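Local coordinates for protein multicopper oxidase (Uncultured bacterium, PDB 4E9X) that probably oxidises substrates, most likely phenolic ones as laccases do, at a mononuclear copper centre and passes the electrons to a copper cluster that reduces dioxygen to water, at residues M210-K215 against Y237-E242; T137-M142 against V188-F193; Y23-F28 against S145-A150. One frame throughout, in Å; residues are numbered along the deposited sequence.

Contact 1: residues M210-K215 against Y237-E242; sequences MLVTHK and YDVIIE
Leu-211 and Ile-240 form a hydrogen-bonded antiparallel pair: Leu-211 N reaches Ile-240 O over 2.9 Å, nearly straight (175°), and Ile-240 N returns a bond to Leu-211 O. Asp-238 O receives Thr-213 N at 2.9 Å and, more weakly, His-214 N at 3.3 Å, while Asp-238 N gives its hydrogen to His-214 O. Two residues facing one make this a classic beta bulge, between strands of the second cupredoxin-like domain. Thr-213 OG1 lies in the plane of the His-214 ring and shares a 2.7 Å hydrogen bond with His-214 ND1; a water joins the hydroxyl to Val-239 O, weakly at the carbonyl. The His-214 ring presents a face to the Asp-238 carboxylate, with Asp-238 OD2 3.6 Å above the ring plane toward its rim; an acid suits this buried spot, where Asp-238 OD2 makes a salt bridge with Lys-190 and Asp-238 OD1 accepts a hydrogen bond from Thr-100 OG1. The other side is apolar: Val-212 CG1 meets the edge of the Tyr-237 ring at CD1 (4.0 Å), and Val-212 CG2 touches Val-239 CG1. Bent at chi2 (61°), Lys-215 brings its CD to Tyr-237 CE1 at 3.8 Å; Lys-215 NZ makes a salt bridge and Tyr-237 OH a hydrogen bond to Glu-235, and Lys-215 NZ also bonds Thr-228 O of a second subunit. Slim and flexible, Met-210 runs alongside Ile-241, its CG 3.7 Å from Ile-241 CG1.

Contact 2: residues T137-M142 against V188-F193; sequences TKDVIM and VVKIRF
Asp-139 and Arg-192 carry a salt bridge across two parallel strands in register, part of the mixed sheet of a cupredoxin-like domain. Arginine offers two N-H groups side-on: Arg-192 NE reaches Asp-139 OD1 at 2.8 Å and Arg-192 NH2 reaches Asp-139 OD2 at 2.9 Å, each on a syn lone pair, with the two planar groups only 26° apart. Asp-139 CG stands anti to its own nitrogen (chi1 -164°), which turns the carboxylate toward the neighbouring strand. A leucine in place of Arg-192 would probably leave the Asp-139 carboxylate without its mate and free to turn. Beneath these groups runs the parallel ladder, including Lys-190 N to Lys-138 O and Arg-192 N to Val-140 O. On the other, apolar side, branched Val-140 sits beside Ile-191, and Val-140 CG2 meets Val-189 CG1 at 3.7 Å. Farther along the strands, on the same side, Met-142 SD makes a Met-aromatic contact at the edge of the Phe-193 ring, 3.9 Å from Phe-193 CE1. Leu-181 and Phe-251 pack against this surface. Around the salt bridge, Arg-192 NH1 bonds to Thr-100, and Lys-190, its ammonium carried on to Asp-238 and Glu-133, lays its CE over the centre of one Arg-192 guanidinium face.

Contact 3: residues Y23-F28 against S145-A150; sequences YKVFGF and STWESA
The ring of Tyr-23 receives the edge of Trp-147 on one face: Trp-147 CE3 stands 3.5 Å above the plane of the tyrosine ring, over its centre. This is an edge-to-face pair, with the Tyr-23 ring and the six-membered ring of the indole 4.9 Å apart between centroids and their planes at 65°. An indole suits the place because its long benzo rim can reach across to the phenol while the pyrrole nitrogen is used elsewhere, Trp-147 NE1 bonding to Ser-169. The same rim also meets Val-25, whose CG1 lies near the indole plane, 3.9 Å from Trp-147 CZ3; this branched side chain is short enough to fit beside the rim.

At the edge of the tyrosine ring comes the backbone of Glu-148. Tyr-23 OH donates to Glu-148 O over 2.7 Å, approaching from above the carbonyl plane, 41° out of it, instead of along a lone pair. Tyrosine suits the place because its hydroxyl gives the Glu-148 carbonyl a hydrogen-bond partner. The phenol is thus gripped in two ways, by the indole over its face and by the carbonyl at its hydroxyl. Trp-147 CG lies beside the backbone N (chi1 -53°), and so anti to the carbonyl carbon, bringing the indole toward strand 21-28. Val-115 of helix 109-115 packs against both Tyr-23 and Glu-148, and Val-17 of strand 3-18 touches the tryptophan. The edge-to-face pair and the hydroxyl-to-carbonyl bond join the two cupredoxin-like domains at their boundary, and strand 21-28 also carries Phe-26, which packs on the copper ligands His-57 and His-112.

Overall arrangement
Contacts 2 and 3 interleave along the chain and share strand 138-147, and both close before contact 1 opens. That strand enters contact 2 at its beginning and contact 3 at its end, with centres about 25 Å apart. Contacts 1 and 2 are close, about 9 Å between centres, because strands 187-195 and 236-243 are neighbours in one six-stranded mixed sheet; Ile-241 packs on Ile-191 between them. Contact 1 lies toward the 218-226 edge of that sheet. Contact 3 lies on the opposite side of the chain's centre, about 28 Å from contact 1, where strand 138-147 runs on to meet strand 21-28, in a sheet of the first cupredoxin-like domain, which carries the mononuclear copper site.

Contact 1: residues M210-K215 against Y237-E242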
loop_
_atom_site.group_PDB
_atom_site.type_symbol
_atom_site.label_atom_id
_atom_site.label_comp_id
_atom_site.label_asym_id
_atom_site.label_seq_id
_atom_site.Cartn_x
_atom_site.Cartn_y
_atom_site.Cartn_z
ATOM N N MET A 210 4.512 17.923 -1.679
ATOM C CA MET A 210 5.749 17.407 -1.159
ATOM C C MET A 210 6.606 16.911 -2.331
ATOM O O MET A 210 6.135 16.207 -3.233
ATOM C CB MET A 210 5.484 16.188 -0.268
ATOM C CG MET A 210 4.798 16.611 1.047
ATOM S SD MET A 210 4.228 15.188 2.017
ATOM C CE MET A 210 2.703 14.750 1.176
ATOM N N LEU A 211 7.879 17.242 -2.343
ATOM C CA LEU A 211 8.816 16.667 -3.297
ATOM C C LEU A 211 9.451 15.449 -2.632
ATOM O O LEU A 211 10.194 15.617 -1.658
ATOM C CB LEU A 211 9.901 17.676 -3.681
ATOM C CG LEU A 211 10.910 17.116 -4.699
ATOM C CD1 LEU A 211 10.233 16.777 -6.037
ATOM C CD2 LEU A 211 12.053 18.104 -4.917
ATOM N N VAL A 212 9.124 14.263 -3.123
ATOM C CA VAL A 212 9.682 13.007 -2.577
ATOM C C VAL A 212 11.100 12.853 -3.130
ATOM O O VAL A 212 11.299 12.684 -4.341
ATOM C CB VAL A 212 8.791 11.822 -2.959
ATOM C CG1 VAL A 212 9.404 10.570 -2.323
ATOM C CG2 VAL A 212 7.329 12.024 -2.534
ATOM N N THR A 213 12.095 12.933 -2.229
ATOM C CA THR A 213 13.484 12.900 -2.662
ATOM C C THR A 213 14.226 11.629 -2.301
ATOM O O THR A 213 15.244 11.363 -2.913
ATOM C CB THR A 213 14.242 14.089 -1.988
ATOM O OG1 THR A 213 14.131 14.002 -0.571
ATOM C CG2 THR A 213 13.635 15.444 -2.383
ATOM N N HIS A 214 13.774 10.893 -1.274
ATOM C CA HIS A 214 14.515 9.708 -0.819
ATOM C C HIS A 214 13.560 8.575 -0.457
ATOM O O HIS A 214 12.518 8.839 0.158
ATOM C CB HIS A 214 15.356 9.956 0.443
ATOM C CG HIS A 214 16.441 10.994 0.343
ATOM N ND1 HIS A 214 16.159 12.351 0.165
ATOM C CD2 HIS A 214 17.795 10.857 0.411
ATOM C CE1 HIS A 214 17.318 12.970 0.141
ATOM N NE2 HIS A 214 18.330 12.099 0.280
ATOM N N LYS A 215 13.972 7.395 -0.835
ATOM C CA LYS A 215 13.252 6.169 -0.493
ATOM C C LYS A 215 14.193 5.335 0.381
ATOM O O LYS A 215 15.322 5.047 -0.037
ATOM C CB LYS A 215 12.854 5.415 -1.772
ATOM C CG LYS A 215 12.539 3.953 -1.606
ATOM C CD LYS A 215 11.353 3.638 -0.681
ATOM C CE LYS A 215 11.156 2.122 -0.702
ATOM N NZ LYS A 215 10.504 1.674 0.544
ATOM N N TYR A 237 10.268 7.502 3.784
ATOM C CA TYR A 237 10.283 8.447 2.679
ATOM C C TYR A 237 10.760 9.796 3.205
ATOM O O TYR A 237 10.277 10.209 4.272
ATOM C CB TYR A 237 8.878 8.633 2.058
ATOM C CG TYR A 237 8.503 7.378 1.293
ATOM C CD1 TYR A 237 8.835 7.268 -0.075
ATOM C CD2 TYR A 237 7.834 6.305 1.908
ATOM C CE1 TYR A 237 8.500 6.111 -0.807
ATOM C CE2 TYR A 237 7.505 5.169 1.192
ATOM C CZ TYR A 237 7.849 5.080 -0.157
ATOM O OH TYR A 237 7.524 3.928 -0.880
ATOM N N ASP A 238 11.654 10.483 2.478
ATOM C CA ASP A 238 11.981 11.851 2.812
ATOM C C ASP A 238 11.378 12.735 1.753
ATOM O O ASP A 238 11.463 12.432 0.561
ATOM C CB ASP A 238 13.483 12.132 2.824
ATOM C CG ASP A 238 14.390 11.358 3.762
ATOM O OD1 ASP A 238 13.965 10.366 4.386
ATOM O OD2 ASP A 238 15.543 11.802 3.888
ATOM N N VAL A 239 10.795 13.854 2.206
ATOM C CA VAL A 239 10.219 14.813 1.277
ATOM C C VAL A 239 10.726 16.212 1.674
ATOM O O VAL A 239 11.260 16.433 2.763
ATOM C CB VAL A 239 8.677 14.805 1.319
ATOM C CG1 VAL A 239 8.150 13.372 1.058
ATOM C CG2 VAL A 239 8.128 15.371 2.643
ATOM N N ILE A 240 10.549 17.150 0.745
ATOM C CA ILE A 240 10.765 18.584 0.982
ATOM C C ILE A 240 9.445 19.303 0.759
ATOM O O ILE A 240 8.777 19.104 -0.268
ATOM C CB ILE A 240 11.830 19.139 -0.012
ATOM C CG1 ILE A 240 13.205 18.469 0.183
ATOM C CG2 ILE A 240 11.920 20.647 0.113
ATOM C CD1 ILE A 240 13.831 18.847 1.522
ATOM N N ILE A 241 9.105 20.172 1.711
ATOM C CA ILE A 241 8.027 21.142 1.526
ATOM C C ILE A 241 8.649 22.530 1.522
ATOM O O ILE A 241 9.381 22.884 2.450
ATOM C CB ILE A 241 6.946 21.040 2.618
ATOM C CG1 ILE A 241 6.148 19.737 2.426
ATOM C CG2 ILE A 241 6.052 22.285 2.589
ATOM C CD1 ILE A 241 5.096 19.481 3.487
ATOM N N GLU A 242 8.354 23.317 0.490
ATOM C CA GLU A 242 8.659 24.750 0.474
ATOM C C GLU A 242 7.574 25.463 1.242
ATOM O O GLU A 242 6.416 25.442 0.785
ATOM C CB GLU A 242 8.755 25.299 -0.977
ATOM C CG GLU A 242 9.714 24.529 -1.887
ATOM C CD GLU A 242 11.174 24.904 -1.689
ATOM O OE1 GLU A 242 11.485 25.976 -1.115
ATOM O OE2 GLU A 242 12.016 24.114 -2.148
HETATM O O HOH W 1 14.141 15.472 1.776
HETATM O O HOH W 2 13.737 7.995 2.988
#

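Contact 2: residues T137-M142 against V188-F193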
loop_
_atom_site.group_PDB
_atom_site.type_symbol
_atom_site.label_atom_id
_atom_site.label_comp_id
_atom_site.label_asym_id
_atom_site.label_seq_id
_atom_site.Cartn_x
_atom_site.Cartn_y
_atom_site.Cartn_z
ATOM N N THR A 137 15.876 24.259 6.248
ATOM C CA THR A 137 15.921 25.080 7.455
ATOM C C THR A 137 15.263 24.367 8.628
ATOM O O THR A 137 15.434 24.784 9.775
ATOM C CB THR A 137 15.255 26.445 7.261
ATOM O OG1 THR A 137 13.890 26.186 6.956
ATOM C CG2 THR A 137 15.911 27.204 6.092
ATOM N N LYS A 138 14.574 23.263 8.372
ATOM C CA LYS A 138 13.922 22.536 9.464
ATOM C C LYS A 138 13.808 21.070 9.053
ATOM O O LYS A 138 13.378 20.819 7.924
ATOM C CB LYS A 138 12.530 23.099 9.699
ATOM C CG LYS A 138 11.878 22.549 10.984
ATOM C CD LYS A 138 10.418 22.978 11.038
ATOM C CE LYS A 138 10.227 24.505 11.011
ATOM N NZ LYS A 138 11.018 25.105 12.126
ATOM N N ASP A 139 14.207 20.177 9.934
ATOM C CA ASP A 139 14.208 18.725 9.704
ATOM C C ASP A 139 13.239 18.124 10.673
ATOM O O ASP A 139 13.254 18.516 11.852
ATOM C CB ASP A 139 15.670 18.248 9.848
ATOM C CG ASP A 139 15.966 16.878 9.305
ATOM O OD1 ASP A 139 15.075 16.145 8.853
ATOM O OD2 ASP A 139 17.180 16.535 9.340
ATOM N N VAL A 140 12.371 17.243 10.201
ATOM C CA VAL A 140 11.195 16.762 10.914
ATOM C C VAL A 140 11.106 15.247 10.796
ATOM O O VAL A 140 11.103 14.719 9.700
ATOM C CB VAL A 140 9.945 17.397 10.250
ATOM C CG1 VAL A 140 8.613 16.891 10.800
ATOM C CG2 VAL A 140 10.024 18.942 10.371
ATOM N N ILE A 141 10.983 14.587 11.941
ATOM C CA ILE A 141 10.801 13.120 11.986
ATOM C C ILE A 141 9.383 12.814 12.341
ATOM O O ILE A 141 8.885 13.298 13.369
ATOM C CB ILE A 141 11.796 12.520 12.998
ATOM C CG1 ILE A 141 13.216 12.465 12.363
ATOM C CG2 ILE A 141 11.367 11.133 13.508
ATOM C CD1 ILE A 141 14.339 12.164 13.334
ATOM N N MET A 142 8.729 11.976 11.542
ATOM C CA MET A 142 7.356 11.505 11.779
ATOM C C MET A 142 7.300 9.983 11.733
ATOM O O MET A 142 7.355 9.374 10.648
ATOM C CB MET A 142 6.369 12.055 10.731
ATOM C CG MET A 142 6.221 13.591 10.878
ATOM S SD MET A 142 4.811 14.125 9.912
ATOM C CE MET A 142 4.940 15.911 9.954
ATOM N N VAL A 188 12.293 25.862 4.462
ATOM C CA VAL A 188 12.415 24.696 3.568
ATOM C C VAL A 188 12.463 23.507 4.496
ATOM O O VAL A 188 13.411 23.340 5.281
ATOM C CB VAL A 188 13.702 24.804 2.734
ATOM C CG1 VAL A 188 13.834 23.546 1.828
ATOM C CG2 VAL A 188 13.670 26.073 1.924
ATOM N N VAL A 189 11.399 22.696 4.431
ATOM C CA VAL A 189 11.161 21.696 5.497
ATOM C C VAL A 189 11.451 20.297 4.925
ATOM O O VAL A 189 10.840 19.910 3.945
ATOM C CB VAL A 189 9.739 21.782 6.017
ATOM C CG1 VAL A 189 9.548 20.836 7.215
ATOM C CG2 VAL A 189 9.378 23.223 6.438
ATOM N N LYS A 190 12.360 19.573 5.589
ATOM C CA LYS A 190 12.583 18.162 5.220
ATOM C C LYS A 190 11.733 17.344 6.184
ATOM O O LYS A 190 11.894 17.521 7.404
ATOM C CB LYS A 190 14.078 17.851 5.335
ATOM C CG LYS A 190 14.372 16.346 5.142
ATOM C CD LYS A 190 15.895 16.123 5.161
ATOM C CE LYS A 190 16.330 14.747 4.835
ATOM N NZ LYS A 190 16.215 14.380 3.392
ATOM N N ILE A 191 10.851 16.486 5.664
ATOM C CA ILE A 191 10.074 15.581 6.526
ATOM C C ILE A 191 10.505 14.147 6.204
ATOM O O ILE A 191 10.539 13.768 5.032
ATOM C CB ILE A 191 8.574 15.790 6.376
ATOM C CG1 ILE A 191 8.233 17.264 6.723
ATOM C CG2 ILE A 191 7.825 14.845 7.294
ATOM C CD1 ILE A 191 7.190 17.847 5.858
ATOM N N ARG A 192 10.786 13.417 7.262
ATOM C CA ARG A 192 11.173 11.999 7.167
ATOM C C ARG A 192 10.035 11.187 7.761
ATOM O O ARG A 192 9.817 11.247 8.985
ATOM C CB ARG A 192 12.467 11.789 7.947
ATOM C CG ARG A 192 13.623 12.678 7.454
ATOM C CD ARG A 192 14.813 12.536 8.364
ATOM N NE ARG A 192 15.865 13.553 8.224
ATOM C CZ ARG A 192 17.059 13.279 7.740
ATOM N NH1 ARG A 192 17.422 12.111 7.197
ATOM N NH2 ARG A 192 17.965 14.268 7.753
ATOM N N PHE A 193 9.338 10.432 6.903
ATOM C CA PHE A 193 8.247 9.562 7.335
ATOM C C PHE A 193 8.776 8.143 7.599
ATOM O O PHE A 193 9.542 7.638 6.771
ATOM C CB PHE A 193 7.171 9.425 6.238
ATOM C CG PHE A 193 6.496 10.715 5.811
ATOM C CD1 PHE A 193 5.756 11.484 6.727
ATOM C CD2 PHE A 193 6.525 11.120 4.510
ATOM C CE1 PHE A 193 5.097 12.632 6.319
ATOM C CE2 PHE A 193 5.885 12.302 4.102
ATOM C CZ PHE A 193 5.114 13.033 5.002
#

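Contact 3: residues Y23-F28 against S145-A150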
loop_
_atom_site.group_PDB
_atom_site.type_symbol
_atom_site.label_atom_id
_atom_site.label_comp_id
_atom_site.label_asym_id
_atom_site.label_seq_id
_atom_site.Cartn_x
_atom_site.Cartn_y
_atom_site.Cartn_z
ATOM N N TYR A 23 -0.555 3.471 27.901
ATOM C CA TYR A 23 -0.120 2.241 27.246
ATOM C C TYR A 23 1.200 1.786 27.849
ATOM O O TYR A 23 2.142 2.578 27.945
ATOM C CB TYR A 23 0.001 2.506 25.735
ATOM C CG TYR A 23 -0.377 1.298 24.894
ATOM C CD1 TYR A 23 -1.671 1.224 24.358
ATOM C CD2 TYR A 23 0.482 0.251 24.605
ATOM C CE1 TYR A 23 -2.125 0.175 23.587
ATOM C CE2 TYR A 23 0.051 -0.828 23.830
ATOM C CZ TYR A 23 -1.225 -0.864 23.336
ATOM O OH TYR A 23 -1.622 -1.936 22.535
ATOM N N LYS A 24 1.304 0.534 28.265
ATOM C CA LYS A 24 2.556 -0.054 28.743
ATOM C C LYS A 24 3.449 -0.368 27.557
ATOM O O LYS A 24 3.047 -1.052 26.610
ATOM C CB LYS A 24 2.307 -1.325 29.551
ATOM C CG LYS A 24 1.626 -1.089 30.900
ATOM C CD LYS A 24 1.825 -2.329 31.753
ATOM C CE LYS A 24 1.526 -2.171 33.217
ATOM N NZ LYS A 24 1.261 -0.894 33.863
ATOM N N VAL A 25 4.667 0.143 27.594
ATOM C CA VAL A 25 5.591 0.038 26.495
ATOM C C VAL A 25 6.960 -0.400 27.016
ATOM O O VAL A 25 7.229 -0.366 28.220
ATOM C CB VAL A 25 5.737 1.346 25.693
ATOM C CG1 VAL A 25 4.347 1.660 25.026
ATOM C CG2 VAL A 25 6.256 2.497 26.525
ATOM N N PHE A 26 7.843 -0.828 26.132
ATOM C CA PHE A 26 9.237 -1.080 26.432
ATOM C C PHE A 26 10.059 0.025 25.763
ATOM O O PHE A 26 10.486 -0.102 24.633
ATOM C CB PHE A 26 9.659 -2.458 25.924
ATOM C CG PHE A 26 8.972 -3.633 26.603
ATOM C CD1 PHE A 26 9.054 -3.841 27.971
ATOM C CD2 PHE A 26 8.249 -4.531 25.819
ATOM C CE1 PHE A 26 8.454 -4.949 28.575
ATOM C CE2 PHE A 26 7.644 -5.635 26.417
ATOM C CZ PHE A 26 7.776 -5.832 27.788
ATOM N N GLY A 27 10.233 1.130 26.473
ATOM C CA GLY A 27 10.820 2.311 25.823
ATOM C C GLY A 27 12.318 2.292 25.929
ATOM O O GLY A 27 12.909 2.139 27.011
ATOM N N PHE A 28 12.995 2.465 24.810
ATOM C CA PHE A 28 14.422 2.739 24.809
ATOM C C PHE A 28 14.636 4.050 25.572
ATOM O O PHE A 28 13.985 5.056 25.300
ATOM C CB PHE A 28 14.932 2.828 23.369
ATOM C CG PHE A 28 14.925 1.474 22.637
ATOM C CD1 PHE A 28 15.721 0.434 23.105
ATOM C CD2 PHE A 28 14.127 1.279 21.535
ATOM C CE1 PHE A 28 15.732 -0.826 22.490
ATOM C CE2 PHE A 28 14.169 0.066 20.892
ATOM C CZ PHE A 28 14.980 -1.002 21.341
ATOM N N SER A 145 2.595 4.756 13.886
ATOM C CA SER A 145 2.326 3.430 14.424
ATOM C C SER A 145 0.855 3.389 14.845
ATOM O O SER A 145 0.092 4.352 14.757
ATOM C CB SER A 145 3.265 3.057 15.549
ATOM O OG SER A 145 3.040 3.849 16.700
ATOM N N THR A 146 0.516 2.169 15.263
ATOM C CA THR A 146 -0.857 1.882 15.678
ATOM C C THR A 146 -0.869 1.193 17.037
ATOM O O THR A 146 0.145 0.658 17.493
ATOM C CB THR A 146 -1.646 1.015 14.650
ATOM O OG1 THR A 146 -1.188 -0.333 14.741
ATOM C CG2 THR A 146 -1.420 1.550 13.239
ATOM N N TRP A 147 -2.031 1.169 17.680
ATOM C CA TRP A 147 -2.129 0.703 19.062
ATOM C C TRP A 147 -3.416 -0.112 19.205
ATOM O O TRP A 147 -4.416 0.218 18.604
ATOM C CB TRP A 147 -2.187 1.844 20.075
ATOM C CG TRP A 147 -1.027 2.802 19.874
ATOM C CD1 TRP A 147 -1.019 3.860 18.988
ATOM C CD2 TRP A 147 0.241 2.783 20.501
ATOM N NE1 TRP A 147 0.214 4.513 19.045
ATOM C CE2 TRP A 147 0.994 3.865 19.966
ATOM C CE3 TRP A 147 0.818 1.927 21.470
ATOM C CZ2 TRP A 147 2.309 4.138 20.381
ATOM C CZ3 TRP A 147 2.127 2.239 21.848
ATOM C CH2 TRP A 147 2.867 3.316 21.325
ATOM N N GLU A 148 -3.350 -1.144 20.046
ATOM C CA GLU A 148 -4.508 -2.018 20.300
ATOM C C GLU A 148 -4.941 -1.828 21.742
ATOM O O GLU A 148 -4.267 -2.322 22.653
ATOM C CB GLU A 148 -4.094 -3.478 20.088
ATOM C CG GLU A 148 -3.659 -3.693 18.637
ATOM C CD GLU A 148 -2.850 -4.934 18.403
ATOM O OE1 GLU A 148 -2.714 -5.691 19.394
ATOM O OE2 GLU A 148 -2.332 -5.207 17.315
ATOM N N SER A 149 -6.014 -1.099 22.008
ATOM C CA SER A 149 -6.324 -0.746 23.390
ATOM C C SER A 149 -6.569 -1.963 24.276
ATOM O O SER A 149 -6.322 -1.844 25.497
ATOM C CB SER A 149 -7.545 0.201 23.446
ATOM O OG SER A 149 -8.733 -0.450 23.058
ATOM N N ALA A 150 -7.017 -3.083 23.716
ATOM C CA ALA A 150 -7.294 -4.219 24.607
ATOM C C ALA A 150 -6.065 -4.737 25.330
ATOM O O ALA A 150 -6.182 -5.419 26.349
ATOM C CB ALA A 150 -7.898 -5.364 23.807
#